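Local structure of hypothetic aldehyde deformylating oxygenase (Sulfolobus tokodaii, 5V4T) at residues K3-T8 and K69-T74; R77-Y82 and V177-D182; E91-S96 and E100-R105; K120-T125 and E136-I141. The protein binds iron(III) in a ferritin-like helical fold and is probably an oxidoreductase of the aldehyde deformylating oxygenase type. One frame throughout, in Å; residues are numbered along the deposited sequence.

Followed from the N terminus, the four contacts show how an all-helical chain is tied at turns and helix ends. Interaction 1 joins the loop before helix 10-23 to the one after helix 49-67, so that the first three helices lie within a single closed loop. Only afterwards does interaction 2 open, at the start of helix 80-93; it closes at the end of helix 159-179. Two shorter closures fall within that span, one after the other: interaction 3 across the turn into helix 98-128, and interaction 4 where the far end of that helix meets helix 132-155. These two lie on opposite sides of the chain's centre.

Interaction 1: K3-T8 and K69-T74; sequences KNWFST and KEDPLT
Trp-5 and Asp-71 meet at close to a right angle: the indole presents its N-H edge to a carboxylate whose plane is turned 74° from the ring. The bond runs from Trp-5 NE1 to Asp-71 OD2 at 2.8 Å, nearly in the indole plane, and it uses the anti lone pair of the oxygen, the one facing away from OD1. With an N-H...O angle of 158° it is fairly straight. Both residues have CG anti to the backbone N, and each side chain leaves its backbone toward the other segment.

Phe-6 is turned differently. Trp-5 CD1 stands 3.6 Å above the plane of the Phe-6 ring, over its centre, while the outer edge of that ring reaches the second loop. There Phe-6 CZ comes within 3.7 Å of the carbonyl oxygen Glu-70 O, which lies near the ring plane, and Phe-6 CE1 stands 3.8 Å from Asp-71 OD2. The same carboxylate oxygen is therefore approached by both aromatic residues, though only the indole gives it a hydrogen bond.

The type I turn from Trp-5 to Thr-8 leads into helix 10-23, whose Arg-13, Ile-16 and Lys-17 pack against the indole. Lys-17 also forms a salt bridge with Asp-71 OD1, so this helix backs both loops at one end of the bundle.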
loop_
_atom_site.group_PDB
_atom_site.type_symbol
_atom_site.label_atom_id
_atom_site.label_comp_id
_atom_site.label_asym_id
_atom_site.label_seq_id
_atom_site.Cartn_x
_atom_site.Cartn_y
_atom_site.Cartn_z
ATOM N N LYS A 3 21.308 11.023 6.296
ATOM C CA LYS A 3 22.404 11.048 7.300
ATOM C C LYS A 3 21.920 11.322 8.727
ATOM O O LYS A 3 22.616 10.933 9.688
ATOM C CB LYS A 3 23.494 12.061 6.891
ATOM C CG LYS A 3 22.991 13.471 6.575
ATOM C CD LYS A 3 23.853 14.125 5.487
ATOM C CE LYS A 3 23.086 15.129 4.627
ATOM N NZ LYS A 3 22.529 16.236 5.448
ATOM N N ASN A 4 20.757 11.979 8.894
ATOM C CA ASN A 4 20.154 12.143 10.205
ATOM C C ASN A 4 19.184 11.075 10.664
ATOM O O ASN A 4 18.484 11.289 11.623
ATOM C CB ASN A 4 19.511 13.521 10.352
ATOM C CG ASN A 4 18.459 13.798 9.274
ATOM O OD1 ASN A 4 18.518 13.253 8.164
ATOM N ND2 ASN A 4 17.494 14.624 9.622
ATOM N N TRP A 5 19.150 9.937 10.010
ATOM C CA TRP A 5 18.289 8.881 10.411
ATOM C C TRP A 5 18.516 8.452 11.886
ATOM O O TRP A 5 17.578 8.423 12.690
ATOM C CB TRP A 5 18.478 7.704 9.489
ATOM C CG TRP A 5 17.742 6.425 9.913
ATOM C CD1 TRP A 5 18.276 5.323 10.513
ATOM C CD2 TRP A 5 16.323 6.163 9.824
ATOM N NE1 TRP A 5 17.313 4.352 10.730
ATOM C CE2 TRP A 5 16.087 4.876 10.357
ATOM C CE3 TRP A 5 15.231 6.893 9.312
ATOM C CZ2 TRP A 5 14.837 4.294 10.365
ATOM C CZ3 TRP A 5 14.001 6.333 9.372
ATOM C CH2 TRP A 5 13.783 5.048 9.889
ATOM N N PHE A 6 19.783 8.180 12.257
ATOM C CA PHE A 6 20.004 7.645 13.582
ATOM C C PHE A 6 19.870 8.671 14.675
ATOM O O PHE A 6 19.689 8.295 15.852
ATOM C CB PHE A 6 21.337 6.834 13.661
ATOM C CG PHE A 6 21.234 5.496 13.050
ATOM C CD1 PHE A 6 20.368 4.569 13.577
ATOM C CD2 PHE A 6 21.902 5.180 11.915
ATOM C CE1 PHE A 6 20.235 3.334 12.984
ATOM C CE2 PHE A 6 21.760 3.957 11.309
ATOM C CZ PHE A 6 20.940 3.030 11.863
ATOM N N SER A 7 19.874 9.956 14.337
ATOM C CA SER A 7 19.555 10.944 15.327
ATOM C C SER A 7 18.057 11.175 15.501
ATOM O O SER A 7 17.621 11.888 16.373
ATOM C CB SER A 7 20.316 12.230 15.020
ATOM O OG SER A 7 20.070 12.690 13.761
ATOM N N THR A 8 17.246 10.541 14.678
ATOM C CA THR A 8 15.814 10.477 14.918
ATOM C C THR A 8 15.499 9.585 16.142
ATOM O O THR A 8 16.112 8.524 16.308
ATOM C CB THR A 8 15.151 9.981 13.610
ATOM O OG1 THR A 8 15.619 10.797 12.519
ATOM C CG2 THR A 8 13.615 9.969 13.678
ATOM N N LYS A 69 18.948 -0.361 3.554
ATOM C CA LYS A 69 20.212 -1.185 3.558
ATOM C C LYS A 69 20.828 -1.263 4.966
ATOM O O LYS A 69 21.228 -2.324 5.421
ATOM C CB LYS A 69 21.271 -0.548 2.634
ATOM C CG LYS A 69 21.095 -0.766 1.144
ATOM C CD LYS A 69 20.768 -2.214 0.852
ATOM C CE LYS A 69 20.888 -2.560 -0.613
ATOM N NZ LYS A 69 20.241 -3.877 -0.769
ATOM N N GLU A 70 20.917 -0.101 5.615
ATOM C CA GLU A 70 21.588 0.094 6.920
ATOM C C GLU A 70 20.701 0.052 8.155
ATOM O O GLU A 70 21.112 0.375 9.301
ATOM C CB GLU A 70 22.444 1.353 6.837
ATOM C CG GLU A 70 23.474 1.195 5.712
ATOM C CD GLU A 70 24.447 2.351 5.573
ATOM O OE1 GLU A 70 24.200 3.426 6.148
ATOM O OE2 GLU A 70 25.486 2.184 4.881
ATOM N N ASP A 71 19.460 -0.346 7.946
ATOM C CA ASP A 71 18.542 -0.552 9.045
ATOM C C ASP A 71 17.439 -1.429 8.472
ATOM O O ASP A 71 16.307 -1.005 8.292
ATOM C CB ASP A 71 18.062 0.757 9.622
ATOM C CG ASP A 71 17.402 0.624 10.987
ATOM O OD1 ASP A 71 17.208 -0.514 11.494
ATOM O OD2 ASP A 71 17.091 1.674 11.580
ATOM N N PRO A 72 17.755 -2.704 8.213
ATOM C CA PRO A 72 16.841 -3.466 7.366
ATOM C C PRO A 72 15.480 -3.796 7.947
ATOM O O PRO A 72 15.271 -3.838 9.154
ATOM C CB PRO A 72 17.636 -4.746 7.029
ATOM C CG PRO A 72 19.068 -4.436 7.366
ATOM C CD PRO A 72 19.048 -3.392 8.428
ATOM N N LEU A 73 14.519 -3.977 7.036
ATOM C CA LEU A 73 13.144 -4.201 7.370
ATOM C C LEU A 73 12.814 -5.664 7.656
ATOM O O LEU A 73 11.676 -6.018 7.918
ATOM C CB LEU A 73 12.239 -3.687 6.225
ATOM C CG LEU A 73 12.340 -2.176 5.895
ATOM C CD1 LEU A 73 11.320 -1.801 4.811
ATOM C CD2 LEU A 73 12.119 -1.315 7.113
ATOM N N THR A 74 13.817 -6.508 7.551
ATOM C CA THR A 74 13.650 -7.936 7.906
ATOM C C THR A 74 13.312 -8.112 9.380
ATOM O O THR A 74 12.735 -9.093 9.764
ATOM C CB THR A 74 14.916 -8.688 7.512
ATOM O OG1 THR A 74 16.069 -7.962 7.954
ATOM C CG2 THR A 74 14.970 -8.811 6.024
#

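Interaction 2: R77-Y82 and V177-D182; sequences RLPPSY and VKEGKD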
loop_
_atom_site.group_PDB
_atom_site.type_symbol
_atom_site.label_atom_id
_atom_site.label_comp_id
_atom_site.label_asym_id
_atom_site.label_seq_id
_atom_site.Cartn_x
_atom_site.Cartn_y
_atom_site.Cartn_z
ATOM N N ARG A 77 7.797 -7.675 11.729
ATOM C CA ARG A 77 6.712 -8.650 11.556
ATOM C C ARG A 77 5.459 -7.921 11.044
ATOM O O ARG A 77 4.995 -6.978 11.674
ATOM C CB ARG A 77 6.400 -9.373 12.874
ATOM C CG ARG A 77 5.229 -10.346 12.837
ATOM C CD ARG A 77 5.172 -11.189 14.119
ATOM N NE ARG A 77 6.428 -11.931 14.323
ATOM C CZ ARG A 77 6.692 -13.166 13.881
ATOM N NH1 ARG A 77 5.784 -13.869 13.212
ATOM N NH2 ARG A 77 7.883 -13.709 14.128
ATOM N N LEU A 78 4.922 -8.397 9.929
ATOM C CA LEU A 78 3.650 -7.888 9.387
ATOM C C LEU A 78 2.475 -8.464 10.123
ATOM O O LEU A 78 2.492 -9.646 10.503
ATOM C CB LEU A 78 3.533 -8.197 7.906
ATOM C CG LEU A 78 4.338 -7.356 6.887
ATOM C CD1 LEU A 78 3.981 -5.869 7.007
ATOM C CD2 LEU A 78 5.841 -7.546 6.991
ATOM N N PRO A 79 1.407 -7.668 10.291
ATOM C CA PRO A 79 0.266 -8.212 10.996
ATOM C C PRO A 79 -0.543 -9.290 10.233
ATOM O O PRO A 79 -0.504 -9.386 8.986
ATOM C CB PRO A 79 -0.551 -6.978 11.295
ATOM C CG PRO A 79 -0.272 -6.063 10.154
ATOM C CD PRO A 79 1.180 -6.274 9.886
ATOM N N PRO A 80 -1.317 -10.108 10.965
ATOM C CA PRO A 80 -1.992 -11.224 10.334
ATOM C C PRO A 80 -2.964 -10.821 9.214
ATOM O O PRO A 80 -3.092 -11.523 8.218
ATOM C CB PRO A 80 -2.789 -11.839 11.492
ATOM C CG PRO A 80 -2.117 -11.378 12.706
ATOM C CD PRO A 80 -1.596 -10.028 12.419
ATOM N N SER A 81 -3.662 -9.712 9.410
ATOM C CA SER A 81 -4.615 -9.226 8.404
ATOM C C SER A 81 -3.901 -8.771 7.123
ATOM O O SER A 81 -4.487 -8.835 6.015
ATOM C CB SER A 81 -5.494 -8.102 8.971
ATOM O OG SER A 81 -6.470 -8.626 9.918
ATOM N N TYR A 82 -2.669 -8.298 7.248
ATOM C CA TYR A 82 -1.881 -7.935 6.047
ATOM C C TYR A 82 -1.523 -9.184 5.273
ATOM O O TYR A 82 -1.570 -9.255 4.035
ATOM C CB TYR A 82 -0.618 -7.195 6.499
ATOM C CG TYR A 82 0.336 -6.848 5.402
ATOM C CD1 TYR A 82 1.233 -7.770 4.894
ATOM C CD2 TYR A 82 0.325 -5.562 4.850
ATOM C CE1 TYR A 82 2.106 -7.415 3.897
ATOM C CE2 TYR A 82 1.202 -5.216 3.839
ATOM C CZ TYR A 82 2.063 -6.118 3.370
ATOM O OH TYR A 82 2.932 -5.736 2.380
ATOM N N VAL A 177 -4.750 -1.619 9.991
ATOM C CA VAL A 177 -4.340 -0.388 10.665
ATOM C C VAL A 177 -4.505 -0.577 12.185
ATOM O O VAL A 177 -3.601 -0.221 12.934
ATOM C CB VAL A 177 -5.120 0.794 10.160
ATOM C CG1 VAL A 177 -4.847 2.043 10.986
ATOM C CG2 VAL A 177 -4.775 1.004 8.673
ATOM N N LYS A 178 -5.603 -1.184 12.619
ATOM C CA LYS A 178 -5.778 -1.376 14.088
ATOM C C LYS A 178 -4.732 -2.283 14.703
ATOM O O LYS A 178 -4.286 -2.033 15.847
ATOM C CB LYS A 178 -7.191 -1.898 14.379
ATOM C CG LYS A 178 -8.253 -0.877 14.135
ATOM C CD LYS A 178 -9.657 -1.349 14.519
ATOM C CE LYS A 178 -10.439 -0.140 14.994
ATOM N NZ LYS A 178 -11.912 -0.418 15.114
ATOM N N GLU A 179 -4.291 -3.292 13.942
ATOM C CA GLU A 179 -3.230 -4.185 14.342
ATOM C C GLU A 179 -1.880 -3.494 14.511
ATOM O O GLU A 179 -0.983 -4.016 15.211
ATOM C CB GLU A 179 -3.178 -5.423 13.401
ATOM C CG GLU A 179 -4.390 -6.366 13.579
ATOM C CD GLU A 179 -4.550 -7.389 12.457
ATOM O OE1 GLU A 179 -3.634 -7.491 11.608
ATOM O OE2 GLU A 179 -5.629 -8.076 12.391
ATOM N N GLY A 180 -1.716 -2.326 13.888
ATOM C CA GLY A 180 -0.490 -1.537 13.989
ATOM C C GLY A 180 -0.516 -0.493 15.088
ATOM O O GLY A 180 0.384 0.331 15.205
ATOM N N LYS A 181 -1.520 -0.554 15.972
ATOM C CA LYS A 181 -1.718 0.500 16.981
ATOM C C LYS A 181 -0.457 0.819 17.766
ATOM O O LYS A 181 -0.091 1.985 17.930
ATOM C CB LYS A 181 -2.820 0.059 17.953
ATOM C CG LYS A 181 -3.151 1.042 19.089
ATOM C CD LYS A 181 -4.224 0.421 19.979
ATOM C CE LYS A 181 -4.294 1.099 21.347
ATOM N NZ LYS A 181 -5.008 2.387 21.251
ATOM N N ASP A 182 0.231 -0.220 18.213
ATOM C CA ASP A 182 1.334 0.017 19.138
ATOM C C ASP A 182 2.543 0.656 18.440
ATOM O O ASP A 182 3.327 1.336 19.103
ATOM C CB ASP A 182 1.722 -1.283 19.857
ATOM C CG ASP A 182 0.660 -1.733 20.841
ATOM O OD1 ASP A 182 -0.189 -0.903 21.189
ATOM O OD2 ASP A 182 0.667 -2.908 21.248
#
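Glu-179 reaches across to Ser-81 and holds it by two bonds, one for each carboxylate oxygen. Ser-81 N donates to Glu-179 OE1 at 3.1 Å and 157°, on the syn lone pair, while Ser-81 OG donates to Glu-179 OE2 at 2.7 Å, again from the syn side but 29° out of the carboxylate plane. A first-turn amide and its own hydroxyl thus share one carboxylate at the N-terminal end of helix 80-93, where the helix dipole would be expected to favour a negative charge. An extended chain beyond CG (chi2 166°) carries the acid over.

The tight part lies around OE1, where Pro-79 CB approaches Glu-179 OE1 to 3.1 Å and Pro-80 CD approaches it to 3.4 Å. Closer to the backbone, Pro-79 CB also rests 3.7 Å from Glu-179 CB. Pro-80 touches through CD alone, and the rest of its exposed ring forms the loose, solvent side. Without the Glu-179 carboxylate, as with an alanine in its place, the Ser-81 amide and hydroxyl are likely to lose their shared acceptor and the flank of Pro-79 its cover.

Pro-79 is at the N-cap position of helix 80-93; Glu-179 belongs to helix 159-179, and Gly-180 occupies the N-cap position before helix 181-184. Tyr-18 and His-22 of helix 10-23 pack on Pro-79, while Leu-172, Gln-175 and Ile-176 of helix 159-179 line Ser-81.

Interaction 3: E91-S96 and E100-R105; sequences EDFQSS and ENIATR
Asp-92 and Arg-105 supply the charged part of this contact. Arg-105 NE donates to Asp-92 OD2 at 2.8 Å and 154°, a salt bridge in which the acceptor lies near the guanidinium plane. The nitrogen, in contrast, stands 44° out of the carboxylate plane. A bend at chi3 (-66°) turns the arginine head across the acid, where a water donates to Asp-92 OD1 and accepts from Arg-105 NH2, bridging the second oxygen to the same guanidinium. Arg-165 forms a further salt bridge with Asp-92 OD2, so two arginines share that oxygen and are likely to keep the acid ionised.

Uncharged hydrogen bonds run through Ser-95. Asn-101 ND2 donates to Ser-95 OG at 3.0 Å, almost in the amide plane, and the hydroxyl in turn donates a hydrogen bond to Asp-92 O at 2.6 Å. That carbonyl also takes the Ser-95 amide, and the two bonds hold the chain as it leaves helix 80-93. The other end of the Asn-101 amide, OD1, bonds to the hydroxyl of Tyr-161.

The apolar part is a CH-pi contact. Ile-102 CD1 sits over one face of the Phe-93 ring, 3.4 Å from its centroid; Ile-102 lies about 8 Å, side chain to side chain, from the iron ligand Glu-111.

Helices 80-93 and 98-128 are thereby joined across their short connection. Leu-35, Leu-38 and Lys-42 of helix 34-46 pack on Phe-93, while helix 159-179 brings Tyr-161 and Arg-165 against the second segment.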
loop_
_atom_site.group_PDB
_atom_site.type_symbol
_atom_site.label_atom_id
_atom_site.label_comp_id
_atom_site.label_asym_id
_atom_site.label_seq_id
_atom_site.Cartn_x
_atom_site.Cartn_y
_atom_site.Cartn_z
ATOM N N GLU A 91 -4.788 -15.330 -4.927
ATOM C CA GLU A 91 -6.052 -15.981 -5.388
ATOM C C GLU A 91 -6.766 -15.174 -6.471
ATOM O O GLU A 91 -7.212 -15.697 -7.509
ATOM C CB GLU A 91 -6.952 -16.220 -4.166
ATOM C CG GLU A 91 -6.354 -17.173 -3.144
ATOM C CD GLU A 91 -7.267 -17.455 -1.962
ATOM O OE1 GLU A 91 -8.327 -16.802 -1.825
ATOM O OE2 GLU A 91 -6.881 -18.307 -1.142
ATOM N N ASP A 92 -6.854 -13.866 -6.276
ATOM C CA ASP A 92 -7.463 -13.000 -7.253
ATOM C C ASP A 92 -6.764 -13.041 -8.602
ATOM O O ASP A 92 -7.442 -13.037 -9.625
ATOM C CB ASP A 92 -7.549 -11.563 -6.737
ATOM C CG ASP A 92 -8.657 -11.394 -5.656
ATOM O OD1 ASP A 92 -9.517 -12.326 -5.517
ATOM O OD2 ASP A 92 -8.642 -10.366 -4.957
ATOM N N PHE A 93 -5.439 -13.045 -8.594
ATOM C CA PHE A 93 -4.697 -13.104 -9.856
ATOM C C PHE A 93 -4.987 -14.380 -10.645
ATOM O O PHE A 93 -4.928 -14.365 -11.907
ATOM C CB PHE A 93 -3.216 -13.001 -9.601
ATOM C CG PHE A 93 -2.706 -11.599 -9.747
ATOM C CD1 PHE A 93 -2.436 -11.081 -10.971
ATOM C CD2 PHE A 93 -2.525 -10.807 -8.662
ATOM C CE1 PHE A 93 -1.944 -9.825 -11.120
ATOM C CE2 PHE A 93 -2.024 -9.536 -8.781
ATOM C CZ PHE A 93 -1.758 -9.011 -10.024
ATOM N N GLN A 94 -5.329 -15.410 -9.896
ATOM C CA GLN A 94 -5.581 -16.744 -10.462
ATOM C C GLN A 94 -7.044 -16.952 -10.744
ATOM O O GLN A 94 -7.443 -18.020 -11.226
ATOM C CB GLN A 94 -5.099 -17.816 -9.482
ATOM C CG GLN A 94 -3.619 -17.847 -9.256
ATOM C CD GLN A 94 -3.190 -18.552 -7.965
ATOM O OE1 GLN A 94 -3.956 -18.746 -6.972
ATOM N NE2 GLN A 94 -1.966 -18.945 -7.970
ATOM N N SER A 95 -7.883 -15.975 -10.472
ATOM C CA SER A 95 -9.302 -16.122 -10.645
ATOM C C SER A 95 -9.750 -15.758 -12.022
ATOM O O SER A 95 -9.083 -15.094 -12.841
ATOM C CB SER A 95 -10.077 -15.251 -9.637
ATOM O OG SER A 95 -9.928 -13.857 -9.978
ATOM N N SER A 96 -11.010 -16.136 -12.240
ATOM C CA SER A 96 -11.696 -15.881 -13.480
ATOM C C SER A 96 -11.889 -14.376 -13.753
ATOM O O SER A 96 -11.538 -13.843 -14.820
ATOM C CB SER A 96 -13.051 -16.604 -13.373
ATOM O OG SER A 96 -13.901 -16.273 -14.446
ATOM N N GLU A 100 -11.295 -7.381 -12.548
ATOM C CA GLU A 100 -12.093 -6.687 -11.496
ATOM C C GLU A 100 -11.686 -7.054 -10.054
ATOM O O GLU A 100 -11.777 -6.191 -9.112
ATOM C CB GLU A 100 -13.569 -6.882 -11.746
ATOM C CG GLU A 100 -13.892 -6.059 -12.983
ATOM C CD GLU A 100 -15.307 -6.130 -13.468
ATOM O OE1 GLU A 100 -16.007 -7.146 -13.242
ATOM O OE2 GLU A 100 -15.693 -5.145 -14.112
ATOM N N ASN A 101 -11.263 -8.303 -9.848
ATOM C CA ASN A 101 -10.850 -8.717 -8.514
ATOM C C ASN A 101 -9.568 -8.039 -8.036
ATOM O O ASN A 101 -9.498 -7.518 -6.915
ATOM C CB ASN A 101 -10.709 -10.221 -8.462
ATOM C CG ASN A 101 -12.072 -10.919 -8.416
ATOM O OD1 ASN A 101 -13.090 -10.254 -8.142
ATOM N ND2 ASN A 101 -12.115 -12.256 -8.684
ATOM N N ILE A 102 -8.587 -7.985 -8.920
ATOM C CA ILE A 102 -7.382 -7.227 -8.629
ATOM C C ILE A 102 -7.647 -5.725 -8.533
ATOM O O ILE A 102 -7.081 -5.056 -7.650
ATOM C CB ILE A 102 -6.280 -7.497 -9.653
ATOM C CG1 ILE A 102 -5.881 -8.942 -9.582
ATOM C CG2 ILE A 102 -5.071 -6.693 -9.310
ATOM C CD1 ILE A 102 -5.333 -9.455 -10.894
ATOM N N ALA A 103 -8.462 -5.194 -9.413
ATOM C CA ALA A 103 -8.708 -3.754 -9.384
ATOM C C ALA A 103 -9.354 -3.314 -8.081
ATOM O O ALA A 103 -9.084 -2.219 -7.595
ATOM C CB ALA A 103 -9.545 -3.331 -10.549
ATOM N N THR A 104 -10.232 -4.157 -7.522
ATOM C CA THR A 104 -10.833 -3.822 -6.233
ATOM C C THR A 104 -9.950 -4.117 -5.029
ATOM O O THR A 104 -9.843 -3.266 -4.105
ATOM C CB THR A 104 -12.200 -4.534 -6.140
ATOM O OG1 THR A 104 -12.063 -5.915 -6.455
ATOM C CG2 THR A 104 -13.103 -3.944 -7.085
ATOM N N ARG A 105 -9.345 -5.291 -4.963
ATOM C CA ARG A 105 -8.504 -5.619 -3.823
ATOM C C ARG A 105 -7.236 -4.792 -3.798
ATOM O O ARG A 105 -6.850 -4.265 -2.725
ATOM C CB ARG A 105 -8.126 -7.103 -3.773
ATOM C CG ARG A 105 -7.182 -7.448 -2.627
ATOM C CD ARG A 105 -6.726 -8.890 -2.631
ATOM N NE ARG A 105 -7.841 -9.783 -2.378
ATOM C CZ ARG A 105 -8.222 -10.277 -1.199
ATOM N NH1 ARG A 105 -7.619 -9.966 -0.097
ATOM N NH2 ARG A 105 -9.320 -11.078 -1.151
HETATM O O HOH W 1 -10.945 -12.162 -3.279
#

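Interaction 4: K120-T125 and E136-I141; sequences KILNET and EGIKRI
Two consecutive helices of the ferritin-like bundle, 98-128 and 132-155, meet here close to the turn that joins them, with Ile-138 of the second set against Leu-122 and Asn-123 of the first. The isoleucine uses both branches. Its CD1 lies 3.9 Å from Leu-122 CB and 4.0 Å from Leu-122 CD1, the two side chains crossing at about a right angle. The other branch turns to the asparagine: Ile-138 CG2 is 3.7 Å from the backbone nitrogen Asn-123 N and 3.9 Å from Asn-123 CB. With CG1 anti to the carbonyl carbon (chi1 -66°) and CG2 anti to the backbone N, the forked side chain straddles the pair.

The segments run roughly antiparallel, at 149°, and their axes approach to 9.1 Å, as expected of neighbours in a helical bundle that pack through side chains. The two helices also carry iron ligands: Glu-111 on the first, Glu-145 and His-148 on the second. Ile-138 lies about 9 Å from Glu-145 between side chains. Were the isoleucine cut back to an alanine, a gap is likely to open beside Leu-122 and the flank of Asn-123 to lose its cover.

Toward the surface the contact becomes looser and partly polar. Asn-123 OD1 accepts a hydrogen bond from Asn-135 ND2, just before the second segment, and stands 4.0 Å from Lys-139 CG. On the buried side, Leu-19 and Phe-23 of helix 10-23 touch Leu-122, while Phe-64 of helix 49-67 packs on Ile-138.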
loop_
_atom_site.group_PDB
_atom_site.type_symbol
_atom_site.label_atom_id
_atom_site.label_comp_id
_atom_site.label_asym_id
_atom_site.label_seq_id
_atom_site.Cartn_x
_atom_site.Cartn_y
_atom_site.Cartn_z
ATOM N N LYS A 120 0.522 8.949 3.749
ATOM C CA LYS A 120 0.269 10.190 4.507
ATOM C C LYS A 120 1.106 10.201 5.770
ATOM O O LYS A 120 1.766 11.209 6.086
ATOM C CB LYS A 120 -1.225 10.280 4.881
ATOM C CG LYS A 120 -1.513 11.256 6.029
ATOM C CD LYS A 120 -2.977 11.064 6.516
ATOM C CE LYS A 120 -3.256 11.706 7.876
ATOM N NZ LYS A 120 -3.217 13.192 7.643
ATOM N N ILE A 121 1.070 9.145 6.532
ATOM C CA ILE A 121 1.831 9.093 7.769
ATOM C C ILE A 121 3.328 9.191 7.489
ATOM O O ILE A 121 4.029 9.975 8.088
ATOM C CB ILE A 121 1.533 7.821 8.558
ATOM C CG1 ILE A 121 0.047 7.786 8.980
ATOM C CG2 ILE A 121 2.486 7.665 9.718
ATOM C CD1 ILE A 121 -0.354 6.403 9.430
ATOM N N LEU A 122 3.808 8.430 6.504
ATOM C CA LEU A 122 5.235 8.499 6.130
ATOM C C LEU A 122 5.676 9.853 5.667
ATOM O O LEU A 122 6.800 10.294 5.993
ATOM C CB LEU A 122 5.646 7.369 5.140
ATOM C CG LEU A 122 5.533 5.991 5.737
ATOM C CD1 LEU A 122 5.701 4.937 4.655
ATOM C CD2 LEU A 122 6.575 5.764 6.841
ATOM N N ASN A 123 4.828 10.520 4.857
ATOM C CA ASN A 123 5.133 11.886 4.403
ATOM C C ASN A 123 5.235 12.885 5.540
ATOM O O ASN A 123 6.207 13.568 5.722
ATOM C CB ASN A 123 4.017 12.290 3.427
ATOM C CG ASN A 123 4.277 13.574 2.719
ATOM O OD1 ASN A 123 5.335 14.193 2.779
ATOM N ND2 ASN A 123 3.260 14.017 1.999
ATOM N N GLU A 124 4.190 12.924 6.325
ATOM C CA GLU A 124 4.113 13.855 7.454
ATOM C C GLU A 124 5.246 13.629 8.462
ATOM O O GLU A 124 5.873 14.581 8.920
ATOM C CB GLU A 124 2.794 13.702 8.154
ATOM C CG GLU A 124 1.660 14.183 7.285
ATOM C CD GLU A 124 0.302 14.083 7.931
ATOM O OE1 GLU A 124 0.176 13.538 9.038
ATOM O OE2 GLU A 124 -0.668 14.602 7.293
ATOM N N THR A 125 5.511 12.372 8.762
ATOM C CA THR A 125 6.490 12.017 9.785
ATOM C C THR A 125 7.904 12.327 9.277
ATOM O O THR A 125 8.745 12.913 10.007
ATOM C CB THR A 125 6.351 10.551 10.213
ATOM O OG1 THR A 125 5.052 10.359 10.751
ATOM C CG2 THR A 125 7.394 10.227 11.256
ATOM N N GLU A 136 11.203 12.826 -0.019
ATOM C CA GLU A 136 11.055 12.999 -1.451
ATOM C C GLU A 136 10.657 11.706 -2.110
ATOM O O GLU A 136 9.810 11.695 -3.046
ATOM C CB GLU A 136 12.356 13.515 -2.046
ATOM C CG GLU A 136 12.291 13.726 -3.554
ATOM C CD GLU A 136 11.279 14.742 -4.031
ATOM O OE1 GLU A 136 10.819 15.628 -3.292
ATOM O OE2 GLU A 136 10.947 14.653 -5.217
ATOM N N GLY A 137 11.170 10.591 -1.599
ATOM C CA GLY A 137 10.829 9.297 -2.129
ATOM C C GLY A 137 9.347 9.003 -1.879
ATOM O O GLY A 137 8.618 8.534 -2.775
ATOM N N ILE A 138 8.869 9.320 -0.711
ATOM C CA ILE A 138 7.439 9.085 -0.412
ATOM C C ILE A 138 6.579 9.997 -1.313
ATOM O O ILE A 138 5.554 9.542 -1.809
ATOM C CB ILE A 138 7.168 9.389 1.109
ATOM C CG1 ILE A 138 7.911 8.379 2.019
ATOM C CG2 ILE A 138 5.690 9.367 1.428
ATOM C CD1 ILE A 138 7.557 6.953 1.789
ATOM N N LYS A 139 6.959 11.263 -1.502
ATOM C CA LYS A 139 6.180 12.156 -2.390
ATOM C C LYS A 139 6.101 11.564 -3.781
ATOM O O LYS A 139 5.031 11.677 -4.425
ATOM C CB LYS A 139 6.772 13.550 -2.375
ATOM C CG LYS A 139 6.460 14.247 -1.083
ATOM C CD LYS A 139 7.322 15.430 -0.763
ATOM C CE LYS A 139 7.405 16.412 -1.840
ATOM N NZ LYS A 139 8.238 17.603 -1.395
ATOM N N ARG A 140 7.192 10.946 -4.259
ATOM C CA ARG A 140 7.203 10.328 -5.568
ATOM C C ARG A 140 6.265 9.137 -5.637
ATOM O O ARG A 140 5.498 8.990 -6.610
ATOM C CB ARG A 140 8.615 9.931 -6.001
ATOM C CG ARG A 140 9.533 11.134 -6.255
ATOM C CD ARG A 140 10.980 10.797 -6.432
ATOM N NE ARG A 140 11.724 11.999 -6.737
ATOM C CZ ARG A 140 13.059 12.075 -6.785
ATOM N NH1 ARG A 140 13.779 11.030 -6.417
ATOM N NH2 ARG A 140 13.636 13.213 -7.129
ATOM N N ILE A 141 6.236 8.340 -4.591
ATOM C CA ILE A 141 5.333 7.213 -4.551
ATOM C C ILE A 141 3.890 7.697 -4.504
ATOM O O ILE A 141 3.032 7.170 -5.190
ATOM C CB ILE A 141 5.663 6.296 -3.363
ATOM C CG1 ILE A 141 7.035 5.673 -3.553
ATOM C CG2 ILE A 141 4.586 5.219 -3.217
ATOM C CD1 ILE A 141 7.544 4.911 -2.316
#